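Local coordinates for tail spike protein (Acinetobacter phage vB_AbaP_AS12, PDB 6EU4), which probably recognises and depolymerises the capsular polysaccharide of Acinetobacter baumannii during infection, as tailspikes of related phages do, at residues N336-E341 with S379-T384; N367-M372 with T436-L441; F373-N378 with S413-S418; C403-Y408 with G442-T447. All coordinates share one frame; numbering follows the deposited sequence.

Overall arrangement
All four contacts belong to successive turns of a right-handed parallel beta-helix and are largely buried. Contacts 1 and 3, with centres about 5 Å apart, join strands of different faces across the core: in both, apolar side chains meet and a serine hydroxyl lies beside backbone of the other segment, with no hydrogen bond between segments. Contact 4 links neighbouring parallel strands of one face through backbone hydrogen bonds. Contact 2, about 6 Å from contact 4 by centres, lies outside the coil, where an asparagine amide and a water tie a loop to the turn leading into strand 371-376. That strand serves contacts 2 and 3; contacts 1 and 3 also approach a second subunit.

Contact 1 of 4, residues N336-E341 with S379-T384; sequences NFLYAE and SKVKLT
Ala340 and Val381 face each other from two strands that share no backbone hydrogen bond. The segments come nearest at one end, where the CA atoms of Glu341 and Ser379 are 5.8 Å apart, and diverge from there; the chain bends at Phe337, just ahead of strand 338-341. Val381 fills the angle between them. Its CG2 lies 3.8 Å from Ala340 CB and 3.9 Å from Leu338 CD2, so one methyl touches both apolar residues of the facing strand. Leu338 and Val381 meet tip to tip, and CD2 of the leucine also touches Val381 CG1. Near the closed end, Ser379 OG stands beside the backbone N (chi1 -75°), which carries it to 3.1 Å from Ala340 O, a close approach that is not a hydrogen bond. The hydroxyl is hydrogen-bonded to Val376 O and Ser343 N, and so links the end of strand 371-376 to the turn that follows strand 338-341. On the other side of strand 338-341, Tyr339 OH donates to Glu341 OE1 over 2.7 Å, reaching the carboxylate from above its plane. Phe415 packs on Val381 from the next turn, while Lys380 forms a salt bridge with Glu344 and hydrogen-bonds to Glu420 and Thr422 of the second subunit. Apolar side chains from strands of different faces meeting inside the coil are characteristic of a parallel beta-helix.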
loop_
_atom_site.group_PDB
_atom_site.type_symbol
_atom_site.label_atom_id
_atom_site.label_comp_id
_atom_site.label_asym_id
_atom_site.label_seq_id
_atom_site.Cartn_x
_atom_site.Cartn_y
_atom_site.Cartn_z
ATOM N N ASN A 336 -23.555 -7.836 4.733
ATOM C CA ASN A 336 -22.373 -7.814 3.880
ATOM C C ASN A 336 -21.171 -7.356 4.687
ATOM O O ASN A 336 -21.295 -6.522 5.588
ATOM C CB ASN A 336 -22.487 -6.835 2.691
ATOM C CG ASN A 336 -23.737 -7.020 1.821
ATOM O OD1 ASN A 336 -24.346 -6.024 1.431
ATOM N ND2 ASN A 336 -24.087 -8.252 1.468
ATOM N N PHE A 337 -19.999 -7.873 4.321
ATOM C CA PHE A 337 -18.749 -7.289 4.786
ATOM C C PHE A 337 -18.465 -6.022 3.991
ATOM O O PHE A 337 -18.306 -4.945 4.566
ATOM C CB PHE A 337 -17.620 -8.313 4.655
ATOM C CG PHE A 337 -16.244 -7.801 5.005
ATOM C CD1 PHE A 337 -15.751 -7.912 6.299
ATOM C CD2 PHE A 337 -15.417 -7.295 4.014
ATOM C CE1 PHE A 337 -14.478 -7.483 6.607
ATOM C CE2 PHE A 337 -14.151 -6.847 4.299
ATOM C CZ PHE A 337 -13.663 -6.953 5.602
ATOM N N LEU A 338 -18.474 -6.136 2.664
ATOM C CA LEU A 338 -18.293 -5.020 1.756
ATOM C C LEU A 338 -19.441 -5.045 0.767
ATOM O O LEU A 338 -19.670 -6.061 0.098
ATOM C CB LEU A 338 -16.969 -5.108 1.013
ATOM C CG LEU A 338 -16.809 -4.116 -0.159
ATOM C CD1 LEU A 338 -16.845 -2.677 0.322
ATOM C CD2 LEU A 338 -15.499 -4.426 -0.892
ATOM N N TYR A 339 -20.171 -3.944 0.703
ATOM C CA TYR A 339 -21.051 -3.645 -0.415
ATOM C C TYR A 339 -20.326 -2.646 -1.314
ATOM O O TYR A 339 -20.026 -1.533 -0.881
ATOM C CB TYR A 339 -22.380 -3.067 0.069
ATOM C CG TYR A 339 -23.278 -2.683 -1.073
ATOM C CD1 TYR A 339 -24.109 -3.618 -1.657
ATOM C CD2 TYR A 339 -23.278 -1.387 -1.586
ATOM C CE1 TYR A 339 -24.943 -3.279 -2.729
ATOM C CE2 TYR A 339 -24.105 -1.038 -2.646
ATOM C CZ TYR A 339 -24.921 -1.994 -3.220
ATOM O OH TYR A 339 -25.739 -1.669 -4.285
ATOM N N ALA A 340 -20.053 -3.041 -2.557
ATOM C CA ALA A 340 -19.328 -2.209 -3.516
ATOM C C ALA A 340 -20.193 -2.054 -4.755
ATOM O O ALA A 340 -20.554 -3.052 -5.394
ATOM C CB ALA A 340 -17.979 -2.818 -3.897
ATOM N N GLU A 341 -20.504 -0.804 -5.096
ATOM C CA GLU A 341 -21.334 -0.465 -6.242
ATOM C C GLU A 341 -20.595 0.612 -7.027
ATOM O O GLU A 341 -20.336 1.695 -6.499
ATOM C CB GLU A 341 -22.720 0.028 -5.794
ATOM C CG GLU A 341 -23.608 0.467 -6.940
ATOM C CD GLU A 341 -24.962 0.987 -6.499
ATOM O OE1 GLU A 341 -25.348 0.804 -5.319
ATOM O OE2 GLU A 341 -25.631 1.605 -7.355
ATOM N N SER A 379 -18.007 -2.715 -10.459
ATOM C CA SER A 379 -17.028 -2.635 -9.386
ATOM C C SER A 379 -15.810 -3.501 -9.695
ATOM O O SER A 379 -15.832 -4.389 -10.550
ATOM C CB SER A 379 -17.645 -3.071 -8.058
ATOM O OG SER A 379 -18.507 -2.082 -7.541
ATOM N N LYS A 380 -14.721 -3.210 -8.989
ATOM C CA LYS A 380 -13.514 -4.028 -9.025
ATOM C C LYS A 380 -13.090 -4.197 -7.585
ATOM O O LYS A 380 -12.766 -3.206 -6.928
ATOM C CB LYS A 380 -12.355 -3.382 -9.799
ATOM C CG LYS A 380 -12.682 -2.369 -10.820
ATOM C CD LYS A 380 -11.381 -1.673 -11.236
ATOM C CE LYS A 380 -11.604 -0.521 -12.137
ATOM N NZ LYS A 380 -10.321 0.145 -12.510
ATOM N N VAL A 381 -13.094 -5.430 -7.087
ATOM C CA VAL A 381 -12.722 -5.700 -5.706
ATOM C C VAL A 381 -11.642 -6.766 -5.728
ATOM O O VAL A 381 -11.826 -7.817 -6.355
ATOM C CB VAL A 381 -13.932 -6.159 -4.868
ATOM C CG1 VAL A 381 -13.514 -6.685 -3.520
ATOM C CG2 VAL A 381 -14.923 -5.011 -4.689
ATOM N N LYS A 382 -10.525 -6.499 -5.050
ATOM C CA LYS A 382 -9.423 -7.454 -4.998
ATOM C C LYS A 382 -9.019 -7.704 -3.558
ATOM O O LYS A 382 -8.817 -6.754 -2.793
ATOM C CB LYS A 382 -8.203 -6.955 -5.770
ATOM C CG LYS A 382 -7.038 -7.920 -5.682
ATOM C CD LYS A 382 -5.928 -7.459 -6.592
ATOM C CE LYS A 382 -4.772 -8.467 -6.646
ATOM N NZ LYS A 382 -3.568 -7.889 -7.338
ATOM N N LEU A 383 -8.866 -8.983 -3.209
ATOM C CA LEU A 383 -8.315 -9.389 -1.922
ATOM C C LEU A 383 -6.867 -9.786 -2.162
ATOM O O LEU A 383 -6.592 -10.835 -2.754
ATOM C CB LEU A 383 -9.111 -10.537 -1.310
ATOM C CG LEU A 383 -10.640 -10.347 -1.291
ATOM C CD1 LEU A 383 -11.303 -11.479 -0.562
ATOM C CD2 LEU A 383 -11.037 -9.030 -0.673
ATOM N N THR A 384 -5.955 -8.914 -1.752
ATOM C CA THR A 384 -4.516 -9.140 -1.857
ATOM C C THR A 384 -4.066 -9.699 -0.516
ATOM O O THR A 384 -3.866 -8.952 0.438
ATOM C CB THR A 384 -3.790 -7.842 -2.192
ATOM O OG1 THR A 384 -4.309 -7.321 -3.429
ATOM C CG2 THR A 384 -2.297 -8.072 -2.335
#

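Contact 2 of 4, residues N367-M372 with T436-L441; sequences NNNNSM and TAFTKL
The amide of Asn370 grips the backbone of Phe438 at two points. Phe438 N donates to Asn370 OD1 over 2.9 Å, in the carbonyl plane and on a lone pair, while Asn370 ND2 donates to Phe438 O, also at 2.9 Å and almost straight (171°). The second donor stands above the carbonyl plane of Phe438, although the acceptor lies close to the plane of the amide. Held at both ends, the amide has its rotation fixed, and its plane is within 9° of that of the Phe438 ring, whose CD2 is 3.4 Å from Asn370 OD1. A water extends the link, accepting from Asn370 N and donating to Thr436 O. Beside it, Asn369 CB lies 3.1 Å from Thr436 O. This joins a loop, outside the coil of the parallel beta-helix, to the turn that leads into strand 371-376, and Asn370 is itself the centre of an inverse gamma turn. Its CG sits between the backbone N and the carbonyl carbon (chi1 70°), directing the amide to the loop. In the next shell, Ser371 OG donates to Asn369 OD1 over 2.7 Å, nearly in line with the C=O bond, and Asn369 ND2 binds Ser365 O, so both ends of this second amide are held. The Phe438 ring stacks on Tyr444, and Thr436 OG1 is hydrogen-bonded to Ser364 OG.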
loop_
_atom_site.group_PDB
_atom_site.type_symbol
_atom_site.label_atom_id
_atom_site.label_comp_id
_atom_site.label_asym_id
_atom_site.label_seq_id
_atom_site.Cartn_x
_atom_site.Cartn_y
_atom_site.Cartn_z
ATOM N N ASN A 367 -28.774 -6.241 -5.584
ATOM C CA ASN A 367 -28.025 -5.359 -4.701
ATOM C C ASN A 367 -28.406 -5.539 -3.238
ATOM O O ASN A 367 -28.134 -4.660 -2.422
ATOM C CB ASN A 367 -28.209 -3.890 -5.098
ATOM C CG ASN A 367 -29.641 -3.406 -4.960
ATOM O OD1 ASN A 367 -30.570 -4.192 -4.789
ATOM N ND2 ASN A 367 -29.828 -2.092 -5.067
ATOM N N ASN A 368 -29.031 -6.658 -2.892
ATOM C CA ASN A 368 -29.454 -6.911 -1.516
ATOM C C ASN A 368 -29.438 -8.430 -1.322
ATOM O O ASN A 368 -30.443 -9.104 -1.560
ATOM C CB ASN A 368 -30.839 -6.330 -1.275
ATOM C CG ASN A 368 -31.290 -6.467 0.155
ATOM O OD1 ASN A 368 -30.496 -6.736 1.057
ATOM N ND2 ASN A 368 -32.573 -6.237 0.383
ATOM N N ASN A 369 -28.281 -8.969 -0.943
ATOM C CA ASN A 369 -28.159 -10.422 -0.907
ATOM C C ASN A 369 -27.146 -10.868 0.140
ATOM O O ASN A 369 -26.418 -10.065 0.724
ATOM C CB ASN A 369 -27.812 -10.975 -2.287
ATOM C CG ASN A 369 -26.621 -10.273 -2.916
ATOM O OD1 ASN A 369 -25.496 -10.409 -2.456
ATOM N ND2 ASN A 369 -26.876 -9.517 -3.981
ATOM N N ASN A 370 -27.147 -12.176 0.412
ATOM C CA ASN A 370 -26.383 -12.698 1.550
ATOM C C ASN A 370 -24.993 -13.134 1.097
ATOM O O ASN A 370 -24.663 -14.313 1.031
ATOM C CB ASN A 370 -27.134 -13.821 2.256
ATOM C CG ASN A 370 -27.243 -15.136 1.445
ATOM O OD1 ASN A 370 -27.535 -15.156 0.236
ATOM N ND2 ASN A 370 -27.053 -16.251 2.151
ATOM N N SER A 371 -24.157 -12.125 0.839
ATOM C CA SER A 371 -22.784 -12.327 0.424
ATOM C C SER A 371 -21.841 -11.464 1.251
ATOM O O SER A 371 -22.162 -10.326 1.602
ATOM C CB SER A 371 -22.603 -12.012 -1.070
ATOM O OG SER A 371 -22.975 -10.680 -1.402
HETATM N N MSE A 372 -20.655 -11.985 1.533
HETATM C CA MSE A 372 -19.693 -11.166 2.260
HETATM C C MSE A 372 -19.184 -10.017 1.394
HETATM O O MSE A 372 -19.087 -8.880 1.875
HETATM C CB MSE A 372 -18.527 -12.001 2.778
HETATM C CG MSE A 372 -18.906 -12.898 3.949
HETATM SE SE MSE A 372 -19.428 -11.887 5.572
HETATM C CE MSE A 372 -21.364 -11.781 5.286
ATOM N N THR A 436 -29.981 -14.836 -6.408
ATOM C CA THR A 436 -29.552 -13.746 -5.530
ATOM C C THR A 436 -29.680 -14.146 -4.063
ATOM O O THR A 436 -29.700 -13.275 -3.187
ATOM C CB THR A 436 -30.325 -12.445 -5.783
ATOM O OG1 THR A 436 -31.738 -12.658 -5.613
ATOM C CG2 THR A 436 -30.037 -11.906 -7.194
ATOM N N ALA A 437 -29.768 -15.442 -3.785
ATOM C CA ALA A 437 -29.808 -15.967 -2.428
ATOM C C ALA A 437 -29.023 -17.264 -2.418
ATOM O O ALA A 437 -29.262 -18.141 -3.255
ATOM C CB ALA A 437 -31.248 -16.211 -1.957
ATOM N N PHE A 438 -28.095 -17.382 -1.474
ATOM C CA PHE A 438 -27.093 -18.429 -1.487
ATOM C C PHE A 438 -27.125 -19.246 -0.204
ATOM O O PHE A 438 -27.606 -18.792 0.842
ATOM C CB PHE A 438 -25.726 -17.793 -1.721
ATOM C CG PHE A 438 -25.758 -16.814 -2.867
ATOM C CD1 PHE A 438 -25.842 -17.280 -4.166
ATOM C CD2 PHE A 438 -25.797 -15.448 -2.646
ATOM C CE1 PHE A 438 -25.956 -16.392 -5.235
ATOM C CE2 PHE A 438 -25.882 -14.561 -3.722
ATOM C CZ PHE A 438 -25.974 -15.037 -4.995
ATOM N N THR A 439 -26.617 -20.481 -0.307
ATOM C CA THR A 439 -26.613 -21.399 0.827
ATOM C C THR A 439 -25.265 -22.069 1.046
ATOM O O THR A 439 -25.170 -22.995 1.865
ATOM C CB THR A 439 -27.696 -22.470 0.631
ATOM O OG1 THR A 439 -27.409 -23.219 -0.554
ATOM C CG2 THR A 439 -29.077 -21.836 0.488
ATOM N N LYS A 440 -24.230 -21.638 0.339
ATOM C CA LYS A 440 -22.877 -22.114 0.567
ATOM C C LYS A 440 -21.909 -20.942 0.504
ATOM O O LYS A 440 -22.175 -19.930 -0.143
ATOM C CB LYS A 440 -22.476 -23.174 -0.471
ATOM C CG LYS A 440 -23.319 -24.441 -0.412
ATOM C CD LYS A 440 -22.802 -25.463 -1.404
ATOM C CE LYS A 440 -23.440 -26.831 -1.191
ATOM N NZ LYS A 440 -24.897 -26.755 -1.276
ATOM N N LEU A 441 -20.761 -21.105 1.167
ATOM C CA LEU A 441 -19.726 -20.073 1.204
ATOM C C LEU A 441 -18.947 -20.158 -0.106
ATOM O O LEU A 441 -17.820 -20.655 -0.177
ATOM C CB LEU A 441 -18.837 -20.256 2.428
ATOM C CG LEU A 441 -17.801 -19.162 2.680
ATOM C CD1 LEU A 441 -18.495 -17.838 3.047
ATOM C CD2 LEU A 441 -16.836 -19.600 3.793
HETATM O O HOH W 1 -29.797 -13.089 -0.422
#

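Contact 3 of 4, residues F373-N378 with S413-S418; sequences FCVVSN and SVFEVS
Phe373 and Phe415 are brought together by different first torsions: CG of Phe373 is beside its backbone N (chi1 -63°), whereas Phe415 extends with CG opposite the N (chi1 180°) and reaches across. The side chains cross at about a right angle, yet the ring planes are inclined by only 36°, with centroids 5.6 Å apart, an oblique meeting in which CE1 of Phe415 lies 3.8 Å from Phe373 CB. Val375 divides its two methyls between neighbours. CG2 packs against Phe415 CD1 at 4.1 Å, and CG1 rests against Ser413 CB at 3.8 Å. The backbones draw together at the far end, where the CA atoms of Asn378 and Ser413 are 4.2 Å apart. There Ser413 OG tucks into the turn after strand 374-376, at 3.1 Å from Val376 C and 3.3 Å from Asn378 N, without a hydrogen bond to the segment. It is instead bonded to Glu410 O and Ser379 N. Within the parallel beta-helix, the aromatic pair lies inside the coil and the serine at its corner. Strand 405-409 neighbours strand 371-376 and sets Ala407 against the Phe415 ring and the backbone and CB of Phe373; strand 380-384, next to strand 414-417, adds Leu383 to Phe373 and Val381 to Val375, and Phe337 of the preceding turn meets the Phe373 ring.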
loop_
_atom_site.group_PDB
_atom_site.type_symbol
_atom_site.label_atom_id
_atom_site.label_comp_id
_atom_site.label_asym_id
_atom_site.label_seq_id
_atom_site.Cartn_x
_atom_site.Cartn_y
_atom_site.Cartn_z
ATOM N N PHE A 373 -18.896 -10.305 0.120
ATOM C CA PHE A 373 -18.502 -9.292 -0.858
ATOM C C PHE A 373 -19.606 -9.222 -1.887
ATOM O O PHE A 373 -19.774 -10.150 -2.683
ATOM C CB PHE A 373 -17.148 -9.632 -1.490
ATOM C CG PHE A 373 -16.041 -9.652 -0.494
ATOM C CD1 PHE A 373 -15.382 -8.473 -0.143
ATOM C CD2 PHE A 373 -15.684 -10.828 0.147
ATOM C CE1 PHE A 373 -14.390 -8.479 0.817
ATOM C CE2 PHE A 373 -14.673 -10.828 1.110
ATOM C CZ PHE A 373 -14.035 -9.651 1.442
ATOM N N CYS A 374 -20.399 -8.155 -1.829
ATOM C CA CYS A 374 -21.469 -7.909 -2.789
ATOM C C CYS A 374 -20.907 -6.895 -3.786
ATOM O O CYS A 374 -20.776 -5.711 -3.472
ATOM C CB CYS A 374 -22.715 -7.404 -2.076
ATOM S SG CYS A 374 -24.118 -7.141 -3.168
ATOM N N VAL A 375 -20.554 -7.367 -4.979
ATOM C CA VAL A 375 -19.684 -6.649 -5.912
ATOM C C VAL A 375 -20.502 -6.387 -7.166
ATOM O O VAL A 375 -20.635 -7.273 -8.024
ATOM C CB VAL A 375 -18.416 -7.452 -6.224
ATOM C CG1 VAL A 375 -17.447 -6.645 -7.071
ATOM C CG2 VAL A 375 -17.722 -7.888 -4.943
ATOM N N VAL A 376 -21.053 -5.169 -7.298
ATOM C CA VAL A 376 -22.071 -4.890 -8.294
ATOM C C VAL A 376 -21.758 -3.618 -9.090
ATOM O O VAL A 376 -20.999 -2.749 -8.659
ATOM C CB VAL A 376 -23.472 -4.790 -7.639
ATOM C CG1 VAL A 376 -23.742 -6.015 -6.782
ATOM C CG2 VAL A 376 -23.620 -3.479 -6.806
ATOM N N SER A 377 -22.363 -3.534 -10.280
ATOM C CA SER A 377 -22.361 -2.324 -11.117
ATOM C C SER A 377 -20.940 -1.826 -11.419
ATOM O O SER A 377 -20.522 -0.738 -11.003
ATOM C CB SER A 377 -23.177 -1.216 -10.445
ATOM O OG SER A 377 -24.528 -1.608 -10.304
ATOM N N ASN A 378 -20.205 -2.630 -12.181
ATOM C CA ASN A 378 -18.881 -2.239 -12.668
ATOM C C ASN A 378 -17.902 -1.950 -11.528
ATOM O O ASN A 378 -17.020 -1.089 -11.637
ATOM C CB ASN A 378 -18.974 -1.040 -13.602
ATOM C CG ASN A 378 -19.638 -1.397 -14.906
ATOM O OD1 ASN A 378 -19.213 -2.332 -15.589
ATOM N ND2 ASN A 378 -20.706 -0.686 -15.242
ATOM N N SER A 413 -18.873 -6.279 -13.073
ATOM C CA SER A 413 -17.882 -6.216 -12.006
ATOM C C SER A 413 -16.818 -7.297 -12.161
ATOM O O SER A 413 -16.978 -8.270 -12.902
ATOM C CB SER A 413 -18.548 -6.369 -10.655
ATOM O OG SER A 413 -19.444 -5.288 -10.418
ATOM N N VAL A 414 -15.724 -7.115 -11.433
ATOM C CA VAL A 414 -14.652 -8.102 -11.351
ATOM C C VAL A 414 -14.274 -8.264 -9.887
ATOM O O VAL A 414 -14.226 -7.285 -9.131
ATOM C CB VAL A 414 -13.442 -7.720 -12.222
ATOM C CG1 VAL A 414 -12.843 -6.404 -11.793
ATOM C CG2 VAL A 414 -12.403 -8.833 -12.199
ATOM N N PHE A 415 -14.048 -9.514 -9.487
ATOM C CA PHE A 415 -13.701 -9.899 -8.125
ATOM C C PHE A 415 -12.470 -10.789 -8.198
ATOM O O PHE A 415 -12.462 -11.772 -8.945
ATOM C CB PHE A 415 -14.868 -10.648 -7.465
ATOM C CG PHE A 415 -14.612 -11.095 -6.049
ATOM C CD1 PHE A 415 -14.352 -10.173 -5.039
ATOM C CD2 PHE A 415 -14.685 -12.439 -5.715
ATOM C CE1 PHE A 415 -14.166 -10.587 -3.722
ATOM C CE2 PHE A 415 -14.488 -12.856 -4.407
ATOM C CZ PHE A 415 -14.221 -11.933 -3.412
ATOM N N GLU A 416 -11.442 -10.455 -7.422
ATOM C CA GLU A 416 -10.157 -11.144 -7.473
ATOM C C GLU A 416 -9.781 -11.587 -6.065
ATOM O O GLU A 416 -9.865 -10.797 -5.124
ATOM C CB GLU A 416 -9.066 -10.235 -8.072
ATOM C CG GLU A 416 -9.367 -9.802 -9.518
ATOM C CD GLU A 416 -8.550 -8.585 -10.011
ATOM O OE1 GLU A 416 -8.186 -7.703 -9.212
ATOM O OE2 GLU A 416 -8.292 -8.504 -11.220
ATOM N N VAL A 417 -9.389 -12.855 -5.920
ATOM C CA VAL A 417 -8.943 -13.418 -4.644
ATOM C C VAL A 417 -7.579 -14.050 -4.848
ATOM O O VAL A 417 -7.452 -15.020 -5.604
ATOM C CB VAL A 417 -9.924 -14.463 -4.078
ATOM C CG1 VAL A 417 -9.424 -14.998 -2.716
ATOM C CG2 VAL A 417 -11.325 -13.899 -3.927
ATOM N N SER A 418 -6.572 -13.523 -4.160
ATOM C CA SER A 418 -5.211 -14.027 -4.283
ATOM C C SER A 418 -5.084 -15.434 -3.696
ATOM O O SER A 418 -5.885 -15.840 -2.852
ATOM C CB SER A 418 -4.238 -13.084 -3.569
ATOM O OG SER A 418 -4.342 -13.241 -2.157
#

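Contact 4 of 4, residues C403-Y408 with G442-T447; sequences CSALAY and GVYYTT
Backbone hydrogen bonds join Ala407 to the segment 442-447 at two points: Ala407 N donates to Gly442 O over 3.1 Å, and Ala407 O accepts from Tyr444 N over 2.9 Å. The strands run parallel, pairing Ala407 with Val443 and Tyr408 with Tyr444. Gly442 O also takes a weak bond from Leu406 N, bent to 126°, so two successive amides converge on one carbonyl at the corner where the chain turns at Leu406. A CH...O contact continues the pairing, with Tyr408 CA 3.2 Å from Tyr444 O.

Side-chain packing adds to these bonds. Leu406, the corner residue, lies side by side with Val443 and points the same way, their CD2 and CG2 atoms 3.8 Å apart, and Ala407 CB approaches Val443 CG1 more loosely. Beside the tyrosines, Ala405 CB meets the edge of the Tyr444 ring, in its plane, at 3.7 Å from CD2. Tyr408 extends with CG opposite its backbone N (chi1 178°) and crosses Thr446, bringing OH to 3.5 Å from the CG2 methyl.

Among polar side chains, Ser404 OG donates to Ala405 O from above the carbonyl plane, and Tyr444 OH is hydrogen-bonded to Glu429.

These are consecutive turns of the parallel beta-helix. Strand 405-409 lies between 371-376 and 443-445, and 443-445 also pairs with 430-432; Phe415 of strand 414-417 packs on Ala407 and Val443, while Phe438 touches Ala405.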
loop_
_atom_site.group_PDB
_atom_site.type_symbol
_atom_site.label_atom_id
_atom_site.label_comp_id
_atom_site.label_asym_id
_atom_site.label_seq_id
_atom_site.Cartn_x
_atom_site.Cartn_y
_atom_site.Cartn_z
ATOM N N CYS A 403 -25.572 -19.877 6.479
ATOM C CA CYS A 403 -24.324 -19.253 6.071
ATOM C C CYS A 403 -24.496 -18.413 4.803
ATOM O O CYS A 403 -25.390 -18.646 3.980
ATOM C CB CYS A 403 -23.239 -20.309 5.856
ATOM S SG CYS A 403 -23.422 -21.314 4.357
ATOM N N SER A 404 -23.633 -17.411 4.671
ATOM C CA SER A 404 -23.604 -16.544 3.510
ATOM C C SER A 404 -22.766 -17.155 2.389
ATOM O O SER A 404 -21.991 -18.102 2.588
ATOM C CB SER A 404 -23.026 -15.181 3.870
ATOM O OG SER A 404 -21.617 -15.259 4.051
ATOM N N ALA A 405 -22.890 -16.553 1.206
ATOM C CA ALA A 405 -21.893 -16.702 0.162
ATOM C C ALA A 405 -20.622 -15.910 0.514
ATOM O O ALA A 405 -20.641 -14.989 1.334
ATOM C CB ALA A 405 -22.455 -16.208 -1.175
ATOM N N LEU A 406 -19.491 -16.284 -0.102
ATOM C CA LEU A 406 -18.322 -15.410 -0.031
ATOM C C LEU A 406 -18.558 -14.158 -0.856
ATOM O O LEU A 406 -18.338 -13.039 -0.386
ATOM C CB LEU A 406 -17.044 -16.106 -0.518
ATOM C CG LEU A 406 -15.805 -15.190 -0.588
ATOM C CD1 LEU A 406 -15.473 -14.697 0.845
ATOM C CD2 LEU A 406 -14.580 -15.874 -1.197
ATOM N N ALA A 407 -19.039 -14.324 -2.083
ATOM C CA ALA A 407 -19.156 -13.185 -2.978
ATOM C C ALA A 407 -20.250 -13.396 -4.007
ATOM O O ALA A 407 -20.516 -14.519 -4.439
ATOM C CB ALA A 407 -17.847 -12.914 -3.708
ATOM N N TYR A 408 -20.878 -12.281 -4.375
ATOM C CA TYR A 408 -21.781 -12.169 -5.502
ATOM C C TYR A 408 -21.236 -11.075 -6.394
ATOM O O TYR A 408 -20.961 -9.968 -5.916
ATOM C CB TYR A 408 -23.194 -11.813 -5.062
ATOM C CG TYR A 408 -24.143 -11.655 -6.222
ATOM C CD1 TYR A 408 -24.443 -12.728 -7.040
ATOM C CD2 TYR A 408 -24.736 -10.436 -6.494
ATOM C CE1 TYR A 408 -25.303 -12.607 -8.087
ATOM C CE2 TYR A 408 -25.622 -10.313 -7.556
ATOM C CZ TYR A 408 -25.900 -11.402 -8.333
ATOM O OH TYR A 408 -26.757 -11.300 -9.409
ATOM N N GLY A 442 -19.587 -19.664 -1.169
ATOM C CA GLY A 442 -19.041 -19.747 -2.508
ATOM C C GLY A 442 -18.935 -18.391 -3.188
ATOM O O GLY A 442 -19.357 -17.361 -2.653
ATOM N N VAL A 443 -18.352 -18.427 -4.383
ATOM C CA VAL A 443 -18.223 -17.264 -5.248
ATOM C C VAL A 443 -19.192 -17.435 -6.405
ATOM O O VAL A 443 -19.038 -18.350 -7.214
ATOM C CB VAL A 443 -16.789 -17.107 -5.765
ATOM C CG1 VAL A 443 -16.721 -15.912 -6.712
ATOM C CG2 VAL A 443 -15.834 -16.933 -4.603
ATOM N N TYR A 444 -20.180 -16.561 -6.483
ATOM C CA TYR A 444 -21.241 -16.657 -7.478
ATOM C C TYR A 444 -21.194 -15.423 -8.363
ATOM O O TYR A 444 -21.161 -14.304 -7.852
ATOM C CB TYR A 444 -22.594 -16.764 -6.787
ATOM C CG TYR A 444 -22.610 -17.972 -5.882
ATOM C CD1 TYR A 444 -22.664 -19.253 -6.428
ATOM C CD2 TYR A 444 -22.499 -17.847 -4.511
ATOM C CE1 TYR A 444 -22.652 -20.387 -5.615
ATOM C CE2 TYR A 444 -22.483 -18.964 -3.693
ATOM C CZ TYR A 444 -22.547 -20.228 -4.253
ATOM O OH TYR A 444 -22.525 -21.332 -3.422
ATOM N N TYR A 445 -21.252 -15.626 -9.675
ATOM C CA TYR A 445 -21.109 -14.494 -10.585
ATOM C C TYR A 445 -22.020 -14.673 -11.785
ATOM O O TYR A 445 -22.416 -15.788 -12.124
ATOM C CB TYR A 445 -19.659 -14.309 -11.014
ATOM C CG TYR A 445 -19.019 -15.489 -11.731
ATOM C CD1 TYR A 445 -18.495 -16.562 -11.013
ATOM C CD2 TYR A 445 -18.898 -15.507 -13.108
ATOM C CE1 TYR A 445 -17.912 -17.624 -11.648
ATOM C CE2 TYR A 445 -18.303 -16.578 -13.764
ATOM C CZ TYR A 445 -17.806 -17.634 -13.021
ATOM O OH TYR A 445 -17.231 -18.691 -13.673
ATOM N N THR A 446 -22.389 -13.553 -12.398
ATOM C CA THR A 446 -23.265 -13.604 -13.561
ATOM C C THR A 446 -22.471 -13.720 -14.856
ATOM O O THR A 446 -21.249 -13.585 -14.893
ATOM C CB THR A 446 -24.157 -12.363 -13.612
ATOM O OG1 THR A 446 -23.328 -11.212 -13.822
ATOM C CG2 THR A 446 -24.941 -12.184 -12.306
ATOM N N THR A 447 -23.202 -13.955 -15.957
ATOM C CA THR A 447 -22.543 -14.065 -17.249
ATOM C C THR A 447 -21.929 -12.745 -17.712
ATOM O O THR A 447 -21.122 -12.753 -18.640
ATOM C CB THR A 447 -23.521 -14.583 -18.322
ATOM O OG1 THR A 447 -24.697 -13.789 -18.319
ATOM C CG2 THR A 447 -23.910 -16.003 -18.041
#